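Local coordinates for protein terminal oxygenase component of carbazole (Janthinobacterium sp., PDB 7BUG) that catalyses the angular dioxygenation of carbazole as the terminal oxygenase of carbazole 1,9a-dioxygenase, using a Rieske [2Fe-2S] cluster and a mononuclear iron, at residues 204-215 against 227-238. Residues are numbered along the deposited sequence; the frame is centred on the assembly and turned at random.
Sequences FAPGGDRKQQTR and VYDLIGEHGVPV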
loop_
_atom_site.group_PDB
_atom_site.type_symbol
_atom_site.label_atom_id
_atom_site.label_comp_id
_atom_site.label_asym_id
_atom_site.label_seq_id
_atom_site.Cartn_x
_atom_site.Cartn_y
_atom_site.Cartn_z
ATOM N N PHE A 204 36.955 -9.628 -14.405
ATOM C CA PHE A 204 38.043 -10.627 -14.288
ATOM C C PHE A 204 37.627 -11.900 -14.998
ATOM O O PHE A 204 36.526 -12.389 -14.753
ATOM C CB PHE A 204 38.327 -11.004 -12.831
ATOM C CG PHE A 204 38.812 -9.852 -12.004
ATOM C CD1 PHE A 204 37.909 -9.040 -11.342
ATOM C CD2 PHE A 204 40.160 -9.563 -11.925
ATOM C CE1 PHE A 204 38.356 -7.952 -10.611
ATOM C CE2 PHE A 204 40.606 -8.470 -11.197
ATOM C CZ PHE A 204 39.699 -7.664 -10.550
ATOM N N ALA A 205 38.512 -12.454 -15.829
ATOM C CA ALA A 205 38.385 -13.863 -16.265
ATOM C C ALA A 205 39.001 -14.700 -15.150
ATOM O O ALA A 205 40.187 -14.529 -14.861
ATOM C CB ALA A 205 39.071 -14.084 -17.599
ATOM N N PRO A 206 38.215 -15.546 -14.450
ATOM C CA PRO A 206 38.711 -16.312 -13.307
ATOM C C PRO A 206 39.770 -17.353 -13.691
ATOM O O PRO A 206 39.586 -17.988 -14.713
ATOM C CB PRO A 206 37.490 -17.095 -12.784
ATOM C CG PRO A 206 36.288 -16.472 -13.474
ATOM C CD PRO A 206 36.812 -15.864 -14.747
ATOM N N GLY A 207 40.819 -17.518 -12.881
ATOM C CA GLY A 207 41.809 -18.610 -13.057
ATOM C C GLY A 207 41.869 -19.524 -11.837
ATOM O O GLY A 207 41.466 -19.065 -10.743
ATOM N N GLY A 208 42.350 -20.766 -12.011
ATOM C CA GLY A 208 42.514 -21.769 -10.935
ATOM C C GLY A 208 41.255 -22.601 -10.757
ATOM O O GLY A 208 40.377 -22.527 -11.630
ATOM N N ASP A 209 41.141 -23.344 -9.656
ATOM C CA ASP A 209 39.932 -24.169 -9.379
ATOM C C ASP A 209 38.947 -23.329 -8.559
ATOM O O ASP A 209 39.345 -22.244 -8.056
ATOM C CB ASP A 209 40.241 -25.517 -8.708
ATOM C CG ASP A 209 41.546 -25.589 -7.935
ATOM O OD1 ASP A 209 41.908 -24.586 -7.287
ATOM O OD2 ASP A 209 42.200 -26.650 -8.002
ATOM N N ARG A 210 37.713 -23.824 -8.471
ATOM C CA ARG A 210 36.593 -23.188 -7.737
ATOM C C ARG A 210 37.059 -22.874 -6.312
ATOM O O ARG A 210 36.833 -21.736 -5.856
ATOM C CB ARG A 210 35.367 -24.107 -7.729
ATOM C CG ARG A 210 34.063 -23.389 -7.409
ATOM C CD ARG A 210 32.910 -24.317 -7.102
ATOM N NE ARG A 210 33.343 -25.407 -6.237
ATOM C CZ ARG A 210 33.636 -25.299 -4.938
ATOM N NH1 ARG A 210 33.538 -24.135 -4.311
ATOM N NH2 ARG A 210 34.027 -26.367 -4.264
ATOM N N LYS A 211 37.719 -23.832 -5.648
ATOM C CA LYS A 211 38.034 -23.748 -4.197
ATOM C C LYS A 211 39.065 -22.633 -3.944
ATOM O O LYS A 211 39.097 -22.158 -2.787
ATOM C CB LYS A 211 38.488 -25.110 -3.653
ATOM C CG LYS A 211 39.839 -25.605 -4.151
ATOM C CD LYS A 211 39.920 -27.127 -4.184
ATOM C CE LYS A 211 41.324 -27.672 -4.337
ATOM N NZ LYS A 211 41.969 -27.955 -3.032
ATOM N N GLN A 212 39.828 -22.203 -4.967
ATOM C CA GLN A 212 40.851 -21.122 -4.865
ATOM C C GLN A 212 40.280 -19.719 -5.120
ATOM O O GLN A 212 41.052 -18.749 -4.998
ATOM C CB GLN A 212 41.967 -21.335 -5.888
ATOM C CG GLN A 212 42.969 -22.384 -5.445
ATOM C CD GLN A 212 43.986 -22.658 -6.526
ATOM O OE1 GLN A 212 44.086 -21.936 -7.524
ATOM N NE2 GLN A 212 44.750 -23.721 -6.327
ATOM N N GLN A 213 39.010 -19.583 -5.480
ATOM C CA GLN A 213 38.449 -18.243 -5.810
ATOM C C GLN A 213 38.126 -17.478 -4.525
ATOM O O GLN A 213 37.901 -16.248 -4.604
ATOM C CB GLN A 213 37.147 -18.360 -6.595
ATOM C CG GLN A 213 37.273 -19.121 -7.911
ATOM C CD GLN A 213 38.321 -18.509 -8.809
ATOM O OE1 GLN A 213 38.303 -17.302 -9.092
ATOM N NE2 GLN A 213 39.245 -19.345 -9.262
ATOM N N THR A 214 38.014 -18.181 -3.399
ATOM C CA THR A 214 37.709 -17.555 -2.081
ATOM C C THR A 214 38.559 -18.164 -0.969
ATOM O O THR A 214 39.062 -19.287 -1.133
ATOM C CB THR A 214 36.234 -17.713 -1.721
ATOM O OG1 THR A 214 35.909 -19.093 -1.599
ATOM C CG2 THR A 214 35.318 -17.084 -2.739
ATOM N N ARG A 215 38.669 -17.470 0.159
ATOM C CA ARG A 215 39.237 -18.034 1.399
ATOM C C ARG A 215 38.225 -17.727 2.491
ATOM O O ARG A 215 38.000 -16.538 2.765
ATOM C CB ARG A 215 40.619 -17.450 1.669
ATOM C CG ARG A 215 41.188 -17.708 3.055
ATOM C CD ARG A 215 41.291 -19.169 3.401
ATOM N NE ARG A 215 42.431 -19.414 4.292
ATOM C CZ ARG A 215 42.470 -19.150 5.603
ATOM N NH1 ARG A 215 41.436 -18.620 6.238
ATOM N NH2 ARG A 215 43.567 -19.431 6.285
ATOM N N VAL A 227 34.742 -14.066 4.449
ATOM C CA VAL A 227 35.191 -14.625 3.141
ATOM C C VAL A 227 36.035 -13.563 2.457
ATOM O O VAL A 227 35.584 -12.428 2.339
ATOM C CB VAL A 227 34.021 -15.071 2.235
ATOM C CG1 VAL A 227 34.545 -15.784 0.994
ATOM C CG2 VAL A 227 33.057 -15.962 2.971
ATOM N N TYR A 228 37.217 -13.938 1.980
ATOM C CA TYR A 228 38.022 -13.091 1.077
ATOM C C TYR A 228 37.710 -13.504 -0.357
ATOM O O TYR A 228 37.592 -14.706 -0.633
ATOM C CB TYR A 228 39.528 -13.237 1.335
ATOM C CG TYR A 228 40.012 -12.568 2.594
ATOM C CD1 TYR A 228 39.867 -13.169 3.833
ATOM C CD2 TYR A 228 40.529 -11.290 2.555
ATOM C CE1 TYR A 228 40.297 -12.536 4.995
ATOM C CE2 TYR A 228 40.952 -10.637 3.700
ATOM C CZ TYR A 228 40.809 -11.252 4.932
ATOM O OH TYR A 228 41.205 -10.569 6.052
ATOM N N ASP A 229 37.590 -12.483 -1.209
ATOM C CA ASP A 229 37.432 -12.573 -2.685
ATOM C C ASP A 229 38.846 -12.653 -3.267
ATOM O O ASP A 229 39.553 -11.653 -3.245
ATOM C CB ASP A 229 36.645 -11.364 -3.218
ATOM C CG ASP A 229 36.632 -11.256 -4.746
ATOM O OD1 ASP A 229 37.052 -12.231 -5.400
ATOM O OD2 ASP A 229 36.271 -10.160 -5.260
ATOM N N LEU A 230 39.221 -13.817 -3.768
ATOM C CA LEU A 230 40.559 -14.060 -4.348
ATOM C C LEU A 230 40.461 -14.150 -5.870
ATOM O O LEU A 230 41.409 -14.705 -6.452
ATOM C CB LEU A 230 41.123 -15.366 -3.789
ATOM C CG LEU A 230 41.221 -15.437 -2.271
ATOM C CD1 LEU A 230 41.940 -16.716 -1.881
ATOM C CD2 LEU A 230 41.910 -14.221 -1.700
ATOM N N ILE A 231 39.417 -13.593 -6.501
ATOM C CA ILE A 231 39.289 -13.653 -7.986
ATOM C C ILE A 231 40.509 -12.966 -8.621
ATOM O O ILE A 231 40.999 -13.547 -9.584
ATOM C CB ILE A 231 37.951 -13.067 -8.473
ATOM C CG1 ILE A 231 37.620 -13.570 -9.870
ATOM C CG2 ILE A 231 37.958 -11.546 -8.407
ATOM C CD1 ILE A 231 36.277 -13.116 -10.354
ATOM N N GLY A 232 40.977 -11.813 -8.107
ATOM C CA GLY A 232 42.148 -11.074 -8.627
ATOM C C GLY A 232 43.482 -11.804 -8.442
ATOM O O GLY A 232 44.487 -11.373 -9.040
ATOM N N GLU A 233 43.544 -12.874 -7.648
ATOM C CA GLU A 233 44.823 -13.550 -7.324
ATOM C C GLU A 233 45.314 -14.341 -8.532
ATOM O O GLU A 233 46.492 -14.151 -8.898
ATOM C CB GLU A 233 44.703 -14.496 -6.128
ATOM C CG GLU A 233 44.905 -13.782 -4.806
ATOM C CD GLU A 233 45.748 -14.546 -3.805
ATOM O OE1 GLU A 233 45.727 -15.804 -3.836
ATOM O OE2 GLU A 233 46.433 -13.880 -3.009
ATOM N N HIS A 234 44.482 -15.238 -9.058
ATOM C CA HIS A 234 44.808 -16.090 -10.230
ATOM C C HIS A 234 43.962 -15.681 -11.450
ATOM O O HIS A 234 44.150 -16.299 -12.509
ATOM C CB HIS A 234 44.683 -17.576 -9.858
ATOM C CG HIS A 234 45.549 -17.973 -8.704
ATOM N ND1 HIS A 234 46.911 -18.217 -8.845
ATOM C CD2 HIS A 234 45.266 -18.155 -7.394
ATOM C CE1 HIS A 234 47.423 -18.543 -7.674
ATOM N NE2 HIS A 234 46.431 -18.516 -6.767
ATOM N N GLY A 235 43.093 -14.665 -11.334
ATOM C CA GLY A 235 42.236 -14.199 -12.447
ATOM C C GLY A 235 42.909 -13.151 -13.333
ATOM O O GLY A 235 43.795 -12.414 -12.865
ATOM N N VAL A 236 42.469 -13.035 -14.583
ATOM C CA VAL A 236 43.021 -12.020 -15.521
ATOM C C VAL A 236 42.069 -10.843 -15.524
ATOM O O VAL A 236 40.903 -11.025 -15.868
ATOM C CB VAL A 236 43.185 -12.566 -16.950
ATOM C CG1 VAL A 236 43.929 -11.563 -17.825
ATOM C CG2 VAL A 236 43.855 -13.930 -16.961
ATOM N N PRO A 237 42.530 -9.619 -15.191
ATOM C CA PRO A 237 41.647 -8.462 -15.231
ATOM C C PRO A 237 41.269 -8.171 -16.690
ATOM O O PRO A 237 42.127 -8.358 -17.568
ATOM C CB PRO A 237 42.483 -7.359 -14.579
ATOM C CG PRO A 237 43.905 -7.750 -14.897
ATOM C CD PRO A 237 43.907 -9.263 -14.832
ATOM N N VAL A 238 40.002 -7.798 -16.915
ATOM C CA VAL A 238 39.431 -7.434 -18.250
ATOM C C VAL A 238 39.457 -5.902 -18.357
ATOM O O VAL A 238 38.684 -5.241 -17.631
ATOM C CB VAL A 238 38.011 -7.994 -18.452
ATOM C CG1 VAL A 238 37.439 -7.564 -19.799
ATOM C CG2 VAL A 238 37.927 -9.509 -18.290
HETATM O O HOH W 1 40.425 -16.065 -10.332
#
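Ala205 and Val236 exchange two backbone hydrogen bonds as an antiparallel pair, Arg215 and Tyr228 do the same, and a shift of two residues in register separates these short stretches of pairing. Beyond the Arg215-Tyr228 pair, Leu230 N still reaches Gln213 O at 2.9 Å, from above the carbonyl plane, as the chain turns into 231-234. Asp229 starts that turn: OD1 accepts from Ile231 N at 2.9 Å, an Asx turn that suits a short carboxylate. Ile231, branched and apolar, then lays CG2 over one face of the Phe204 ring, 4.2 Å from the centroid and offset toward its rim, a CH-pi contact. With CG anti to the carbonyl carbon (chi1 -63°), this ring also brings CE2 to 4.0 Å from Pro237 CB. Gln213 bends at chi2 (-56°), its amide spanning the loop: NE2 donates to Gly207 O at 2.7 Å and to Asp209 O at 3.1 Å, both close to the amide plane, while OE1 lies 2.8 Å from a water that accepts from Gly207 N and also lies 2.7 Å from Ile231 O. A leucine here, with no amide to offer, would probably leave Gly207 O without its donor and Asp209 O with the backbone bond from Gln212 N, so that loop 206-209 could shift. Gly207 is apt because a CB would strike His234 O. Within the Bet v 1-like catalytic domain, hairpin 214-217/226-229 lies at one end of a sheet, beside strand 261-265, and helix 360-372 packs on Thr214 and Val227; strand 236-243 pairs with 203-205 in a smaller sheet, where Thr112 of a neighbouring subunit meets Ala205.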